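Long-range contact in monalysin (Pseudomonas entomophila, PDB 4MKO), which forms beta-barrel pores in host membranes, lysing cells and damaging the Drosophila gut during infection: residues Lys27-Tyr38 / Thr50-Leu59. Numbering follows the deposited sequence.
Sequences KQGCWVDGITVY and TYTRPVFAYL
C30 and A57 exchange two backbone hydrogen bonds in the antiparallel hairpin of strands 29-43 and 46-67, part of the aerolysin-like fold of this toxin. The hairpin is a worked example of how a beta ladder survives an interruption: V37 and T52 form a second doubly bonded pair, but between the two ladders the register slips by two residues, and the R53 side chain spans the break, touching V32, G34, I35 and T36. R53 CB lies 3.3 Å from I35 O, a buried carbonyl oxygen without a hydrogen-bond partner, and 3.6 Å from T36 OG1, which receives its hydrogen bond from the backbone of D225. CG and CD pass alongside the same hydroxyl. A chain bent at chi3 (-69°) then folds the guanidinium back over its own strand, where NE and NH2 both grip P54 O, with R53 NE to P54 O at 2.9 Å. That oxygen lies in the guanidinium plane, so the two bonds fix the rotation of the group. G34 O sits over the centre of one guanidinium face, 3.6 Å from R53 CZ. At the tip, NH2 adds a weak bond to V32 O at the group's edge, while NH1 reaches S223 O.

Aromatic pairs flank the interruption. F56 turns its edge to the five-membered ring of W31, the planes nearly perpendicular at 89°, and the indole NE1 is bonded to F4 O. Farther along, Y38 meets Y51 edge to face, its CD2 above the centre of the Y51 ring; CG anti to the backbone N (chi1 -180°) swings the Y38 ring there. Beside the interruption, V55 and F56 form a classic beta bulge against V146. There V55 O accepts a hydrogen bond from V32 N, which lies above the carbonyl plane, off the lone pairs, and a water donates to both V55 O and V32 O.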
ATOM      1  N   LYS A  27      16.520  -2.276   3.311  1.00 12.78           N
ATOM      2  CA  LYS A  27      15.328  -2.620   2.526  1.00 12.39           C
ATOM      3  C   LYS A  27      14.369  -1.438   2.465  1.00 16.42           C
ATOM      4  O   LYS A  27      14.214  -0.727   3.462  1.00 18.88           O
ATOM      5  CB  LYS A  27      14.629  -3.860   3.136  1.00 13.99           C
ATOM      6  CG  LYS A  27      15.508  -5.130   3.263  1.00 16.99           C
ATOM      7  CD  LYS A  27      16.230  -5.527   1.959  1.00 20.68           C
ATOM      8  CE  LYS A  27      17.030  -6.800   2.097  1.00 24.57           C
ATOM      9  NZ  LYS A  27      16.160  -7.991   1.920  1.00 32.92           N
ATOM     10  N   GLN A  28      13.765  -1.191   1.289  1.00 11.16           N
ATOM     11  CA  GLN A  28      12.814  -0.079   1.127  1.00  9.78           C
ATOM     12  C   GLN A  28      11.415  -0.603   0.793  1.00 12.74           C
ATOM     13  O   GLN A  28      10.423  -0.023   1.218  1.00 12.85           O
ATOM     14  CB  GLN A  28      13.247   0.845  -0.023  1.00 11.01           C
ATOM     15  CG  GLN A  28      14.412   1.774   0.291  1.00 20.74           C
ATOM     16  CD  GLN A  28      14.793   2.533  -0.950  1.00 28.42           C
ATOM     17  OE1 GLN A  28      15.148   1.947  -1.984  1.00 21.85           O
ATOM     18  NE2 GLN A  28      14.699   3.851  -0.889  1.00 22.84           N
ATOM     19  N   GLY A  29      11.349  -1.633  -0.042  1.00  9.86           N
ATOM     20  CA  GLY A  29      10.057  -2.137  -0.488  1.00  9.72           C
ATOM     21  C   GLY A  29      10.147  -3.243  -1.513  1.00 10.99           C
ATOM     22  O   GLY A  29      11.235  -3.614  -1.968  1.00  8.92           O
ATOM     23  N   CYS A  30       8.991  -3.825  -1.823  1.00  7.76           N
ATOM     24  CA  CYS A  30       8.934  -4.932  -2.752  1.00  8.20           C
ATOM     25  C   CYS A  30       7.643  -4.895  -3.558  1.00 10.04           C
ATOM     26  O   CYS A  30       6.636  -4.344  -3.094  1.00  8.54           O
ATOM     27  CB  CYS A  30       9.114  -6.265  -2.020  1.00  9.13           C
ATOM     28  SG  CYS A  30       7.827  -6.650  -0.792  1.00 13.64           S
ATOM     29  N   TRP A  31       7.689  -5.455  -4.772  1.00  6.79           N
ATOM     30  CA  TRP A  31       6.487  -5.667  -5.582  1.00  6.04           C
ATOM     31  C   TRP A  31       5.783  -6.833  -4.908  1.00  9.16           C
ATOM     32  O   TRP A  31       6.437  -7.719  -4.346  1.00 10.30           O
ATOM     33  CB  TRP A  31       6.863  -6.043  -7.016  1.00  5.84           C
ATOM     34  CG  TRP A  31       7.507  -4.918  -7.769  1.00  7.19           C
ATOM     35  CD1 TRP A  31       8.843  -4.648  -7.855  1.00 10.10           C
ATOM     36  CD2 TRP A  31       6.837  -3.876  -8.490  1.00  6.76           C
ATOM     37  NE1 TRP A  31       9.050  -3.556  -8.664  1.00  9.19           N
ATOM     38  CE2 TRP A  31       7.835  -3.042  -9.043  1.00 10.74           C
ATOM     39  CE3 TRP A  31       5.483  -3.567  -8.732  1.00  7.97           C
ATOM     40  CZ2 TRP A  31       7.527  -1.919  -9.827  1.00  9.55           C
ATOM     41  CZ3 TRP A  31       5.177  -2.461  -9.522  1.00  8.66           C
ATOM     42  CH2 TRP A  31       6.189  -1.648 -10.059  1.00  9.39           C
ATOM     43  N   VAL A  32       4.456  -6.832  -4.930  1.00  5.28           N
ATOM     44  CA  VAL A  32       3.667  -7.881  -4.281  1.00  5.75           C
ATOM     45  C   VAL A  32       2.896  -8.649  -5.348  1.00  8.87           C
ATOM     46  O   VAL A  32       2.193  -8.028  -6.145  1.00  9.30           O
ATOM     47  CB  VAL A  32       2.695  -7.269  -3.223  1.00  9.92           C
ATOM     48  CG1 VAL A  32       1.756  -8.338  -2.643  1.00  9.09           C
ATOM     49  CG2 VAL A  32       3.472  -6.577  -2.108  1.00  9.79           C
ATOM     50  N   ASP A  33       3.004  -9.981  -5.333  1.00  7.36           N
ATOM     51  CA  ASP A  33       2.263 -10.870  -6.239  1.00  7.70           C
ATOM     52  C   ASP A  33       0.989 -11.233  -5.471  1.00 10.53           C
ATOM     53  O   ASP A  33       1.028 -12.019  -4.512  1.00 10.37           O
ATOM     54  CB  ASP A  33       3.104 -12.131  -6.547  1.00  9.85           C
ATOM     55  CG  ASP A  33       2.389 -13.259  -7.282  1.00 16.65           C
ATOM     56  OD1 ASP A  33       1.237 -13.053  -7.720  1.00 16.31           O
ATOM     57  OD2 ASP A  33       2.985 -14.342  -7.424  1.00 20.30           O
ATOM     58  N   GLY A  34      -0.107 -10.586  -5.841  1.00  8.05           N
ATOM     59  CA  GLY A  34      -1.393 -10.800  -5.191  1.00  6.07           C
ATOM     60  C   GLY A  34      -2.496 -11.042  -6.196  1.00  8.74           C
ATOM     61  O   GLY A  34      -2.309 -10.803  -7.393  1.00  7.77           O
ATOM     62  N   ILE A  35      -3.657 -11.507  -5.707  1.00  4.68           N
ATOM     63  CA  ILE A  35      -4.814 -11.795  -6.567  1.00  4.30           C
ATOM     64  C   ILE A  35      -5.606 -10.534  -6.909  1.00  7.49           C
ATOM     65  O   ILE A  35      -5.532  -9.523  -6.196  1.00  7.26           O
ATOM     66  CB  ILE A  35      -5.749 -12.873  -5.920  1.00  6.52           C
ATOM     67  CG1 ILE A  35      -6.362 -12.373  -4.585  1.00  7.38           C
ATOM     68  CG2 ILE A  35      -4.999 -14.248  -5.748  1.00  8.08           C
ATOM     69  CD1 ILE A  35      -7.754 -12.934  -4.294  1.00  8.87           C
ATOM     70  N   THR A  36      -6.427 -10.637  -7.961  1.00  4.17           N
ATOM     71  CA  THR A  36      -7.345  -9.582  -8.318  1.00  3.95           C
ATOM     72  C   THR A  36      -8.743  -9.972  -7.812  1.00  7.23           C
ATOM     73  O   THR A  36      -9.141 -11.133  -7.935  1.00  8.74           O
ATOM     74  CB  THR A  36      -7.381  -9.341  -9.846  1.00  8.42           C
ATOM     75  OG1 THR A  36      -6.059  -9.046 -10.325  1.00  5.52           O
ATOM     76  CG2 THR A  36      -8.352  -8.221 -10.226  1.00  6.59           C
ATOM     77  N   VAL A  37      -9.452  -9.009  -7.230  1.00  4.60           N
ATOM     78  CA  VAL A  37     -10.856  -9.170  -6.780  1.00  5.22           C
ATOM     79  C   VAL A  37     -11.705  -8.114  -7.474  1.00  9.36           C
ATOM     80  O   VAL A  37     -11.157  -7.184  -8.073  1.00  7.77           O
ATOM     81  CB  VAL A  37     -11.034  -9.111  -5.245  1.00  7.94           C
ATOM     82  CG1 VAL A  37     -10.236 -10.223  -4.553  1.00  7.48           C
ATOM     83  CG2 VAL A  37     -10.722  -7.712  -4.682  1.00  7.89           C
ATOM     84  N   TYR A  38     -13.041  -8.256  -7.406  1.00  5.95           N
ATOM     85  CA  TYR A  38     -13.946  -7.313  -8.056  1.00  7.19           C
ATOM     86  C   TYR A  38     -15.092  -6.972  -7.117  1.00 11.57           C
ATOM     87  O   TYR A  38     -15.721  -7.867  -6.559  1.00 11.51           O
ATOM     88  CB  TYR A  38     -14.486  -7.886  -9.382  1.00  9.43           C
ATOM     89  CG  TYR A  38     -15.422  -6.936 -10.096  1.00 10.49           C
ATOM     90  CD1 TYR A  38     -16.789  -6.932  -9.819  1.00 13.19           C
ATOM     91  CD2 TYR A  38     -14.947  -6.052 -11.060  1.00 11.51           C
ATOM     92  CE1 TYR A  38     -17.656  -6.052 -10.470  1.00 11.84           C
ATOM     93  CE2 TYR A  38     -15.802  -5.154 -11.703  1.00 12.35           C
ATOM     94  CZ  TYR A  38     -17.156  -5.160 -11.404  1.00 18.28           C
ATOM     95  OH  TYR A  38     -18.012  -4.289 -12.043  1.00 19.48           O
ATOM     96  N   THR A  50     -15.187  -2.201  -9.338  1.00  7.74           N
ATOM     97  CA  THR A  50     -13.734  -2.021  -9.370  1.00  7.10           C
ATOM     98  C   THR A  50     -12.924  -3.287  -9.237  1.00  9.10           C
ATOM     99  O   THR A  50     -13.190  -4.089  -8.343  1.00  9.88           O
ATOM    100  CB  THR A  50     -13.351  -1.018  -8.270  1.00 13.17           C
ATOM    101  OG1 THR A  50     -14.149   0.163  -8.370  1.00  8.79           O
ATOM    102  CG2 THR A  50     -11.859  -0.669  -8.255  1.00  9.79           C
ATOM    103  N   TYR A  51     -11.885  -3.436 -10.081  1.00  6.02           N
ATOM    104  CA  TYR A  51     -10.937  -4.539  -9.956  1.00  5.54           C
ATOM    105  C   TYR A  51      -9.835  -4.018  -9.034  1.00  8.47           C
ATOM    106  O   TYR A  51      -9.362  -2.892  -9.232  1.00  7.64           O
ATOM    107  CB  TYR A  51     -10.319  -4.927 -11.312  1.00  6.79           C
ATOM    108  CG  TYR A  51     -11.285  -5.569 -12.288  1.00  6.86           C
ATOM    109  CD1 TYR A  51     -12.028  -4.795 -13.178  1.00  9.08           C
ATOM    110  CD2 TYR A  51     -11.438  -6.955 -12.338  1.00  6.67           C
ATOM    111  CE1 TYR A  51     -12.912  -5.383 -14.088  1.00  8.85           C
ATOM    112  CE2 TYR A  51     -12.333  -7.554 -13.227  1.00  7.31           C
ATOM    113  CZ  TYR A  51     -13.059  -6.763 -14.107  1.00 12.47           C
ATOM    114  OH  TYR A  51     -13.923  -7.361 -14.989  1.00 11.45           O
ATOM    115  N   THR A  52      -9.434  -4.813  -8.032  1.00  4.12           N
ATOM    116  CA  THR A  52      -8.366  -4.409  -7.112  1.00  4.33           C
ATOM    117  C   THR A  52      -7.365  -5.525  -6.968  1.00  7.52           C
ATOM    118  O   THR A  52      -7.763  -6.674  -6.857  1.00  6.01           O
ATOM    119  CB  THR A  52      -8.968  -4.068  -5.719  1.00  8.48           C
ATOM    120  OG1 THR A  52      -9.792  -2.922  -5.842  1.00  7.30           O
ATOM    121  CG2 THR A  52      -7.896  -3.810  -4.641  1.00  7.53           C
ATOM    122  N   ARG A  53      -6.062  -5.196  -6.911  1.00  4.73           N
ATOM    123  CA  ARG A  53      -5.054  -6.206  -6.600  1.00  5.00           C
ATOM    124  C   ARG A  53      -3.931  -5.544  -5.813  1.00  5.79           C
ATOM    125  O   ARG A  53      -3.660  -4.362  -6.046  1.00  4.18           O
ATOM    126  CB  ARG A  53      -4.507  -6.924  -7.862  1.00  4.95           C
ATOM    127  CG  ARG A  53      -3.798  -6.004  -8.867  1.00  4.95           C
ATOM    128  CD  ARG A  53      -2.783  -6.794  -9.703  1.00  7.12           C
ATOM    129  NE  ARG A  53      -1.652  -7.224  -8.869  1.00  7.11           N
ATOM    130  CZ  ARG A  53      -0.717  -8.104  -9.228  1.00 11.87           C
ATOM    131  NH1 ARG A  53      -0.755  -8.677 -10.432  1.00  6.27           N
ATOM    132  NH2 ARG A  53       0.256  -8.421  -8.389  1.00  7.54           N
ATOM    133  N   PRO A  54      -3.248  -6.280  -4.908  1.00  4.57           N
ATOM    134  CA  PRO A  54      -2.070  -5.682  -4.244  1.00  4.03           C
ATOM    135  C   PRO A  54      -0.967  -5.569  -5.281  1.00  5.77           C
ATOM    136  O   PRO A  54      -0.872  -6.436  -6.158  1.00  5.58           O
ATOM    137  CB  PRO A  54      -1.668  -6.727  -3.164  1.00  5.68           C
ATOM    138  CG  PRO A  54      -2.729  -7.805  -3.197  1.00  9.34           C
ATOM    139  CD  PRO A  54      -3.413  -7.707  -4.545  1.00  5.75           C
ATOM    140  N   VAL A  55      -0.115  -4.535  -5.188  1.00  3.14           N
ATOM    141  CA  VAL A  55       0.980  -4.403  -6.162  1.00  3.86           C
ATOM    142  C   VAL A  55       2.338  -4.119  -5.529  1.00  6.30           C
ATOM    143  O   VAL A  55       3.366  -4.362  -6.167  1.00  5.73           O
ATOM    144  CB  VAL A  55       0.680  -3.363  -7.283  1.00  6.18           C
ATOM    145  CG1 VAL A  55      -0.408  -3.875  -8.243  1.00  6.30           C
ATOM    146  CG2 VAL A  55       0.322  -1.973  -6.710  1.00  6.14           C
ATOM    147  N   PHE A  56       2.341  -3.494  -4.343  1.00  4.98           N
ATOM    148  CA  PHE A  56       3.617  -3.092  -3.750  1.00  4.52           C
ATOM    149  C   PHE A  56       3.498  -3.008  -2.247  1.00  6.77           C
ATOM    150  O   PHE A  56       2.402  -2.898  -1.707  1.00  5.80           O
ATOM    151  CB  PHE A  56       4.010  -1.712  -4.336  1.00  5.76           C
ATOM    152  CG  PHE A  56       5.504  -1.442  -4.351  1.00  6.47           C
ATOM    153  CD1 PHE A  56       6.313  -1.980  -5.346  1.00  8.29           C
ATOM    154  CD2 PHE A  56       6.088  -0.619  -3.397  1.00  8.62           C
ATOM    155  CE1 PHE A  56       7.691  -1.743  -5.356  1.00 10.34           C
ATOM    156  CE2 PHE A  56       7.464  -0.362  -3.420  1.00 10.39           C
ATOM    157  CZ  PHE A  56       8.255  -0.933  -4.394  1.00  9.32           C
ATOM    158  N   ALA A  57       4.627  -3.078  -1.565  1.00  4.08           N
ATOM    159  CA  ALA A  57       4.638  -2.905  -0.108  1.00  4.08           C
ATOM    160  C   ALA A  57       5.888  -2.145   0.199  1.00  8.99           C
ATOM    161  O   ALA A  57       6.935  -2.451  -0.378  1.00  8.45           O
ATOM    162  CB  ALA A  57       4.632  -4.244   0.604  1.00  5.02           C
ATOM    163  N   TYR A  58       5.789  -1.114   1.042  1.00  4.99           N
ATOM    164  CA  TYR A  58       7.003  -0.352   1.340  1.00  5.18           C
ATOM    165  C   TYR A  58       7.020   0.127   2.774  1.00  8.84           C
ATOM    166  O   TYR A  58       6.000   0.064   3.463  1.00  8.68           O
ATOM    167  CB  TYR A  58       7.244   0.789   0.334  1.00  6.30           C
ATOM    168  CG  TYR A  58       6.281   1.941   0.473  1.00  5.44           C
ATOM    169  CD1 TYR A  58       5.037   1.915  -0.154  1.00  6.67           C
ATOM    170  CD2 TYR A  58       6.633   3.087   1.182  1.00  6.98           C
ATOM    171  CE1 TYR A  58       4.157   2.988  -0.051  1.00  6.41           C
ATOM    172  CE2 TYR A  58       5.758   4.167   1.291  1.00  7.81           C
ATOM    173  CZ  TYR A  58       4.515   4.103   0.681  1.00 12.12           C
ATOM    174  OH  TYR A  58       3.640   5.144   0.760  1.00  9.36           O
ATOM    175  N   LEU A  59       8.174   0.624   3.206  1.00  6.11           N
ATOM    176  CA  LEU A  59       8.343   1.111   4.573  1.00  5.25           C
ATOM    177  C   LEU A  59       8.194   2.625   4.581  1.00  8.74           C
ATOM    178  O   LEU A  59       8.953   3.337   3.901  1.00  9.48           O
ATOM    179  CB  LEU A  59       9.730   0.699   5.084  1.00  5.12           C
ATOM    180  CG  LEU A  59       9.940  -0.791   5.376  1.00  9.45           C
ATOM    181  CD1 LEU A  59      11.364  -1.050   5.831  1.00  9.77           C
ATOM    182  CD2 LEU A  59       8.951  -1.292   6.414  1.00  8.93           C
TER
HETATM  183  O   HOH W   1      10.792   2.745   1.991  1.00 16.09           O
HETATM  184  O   HOH W   2       3.093  -6.227  -8.167  1.00 18.64           O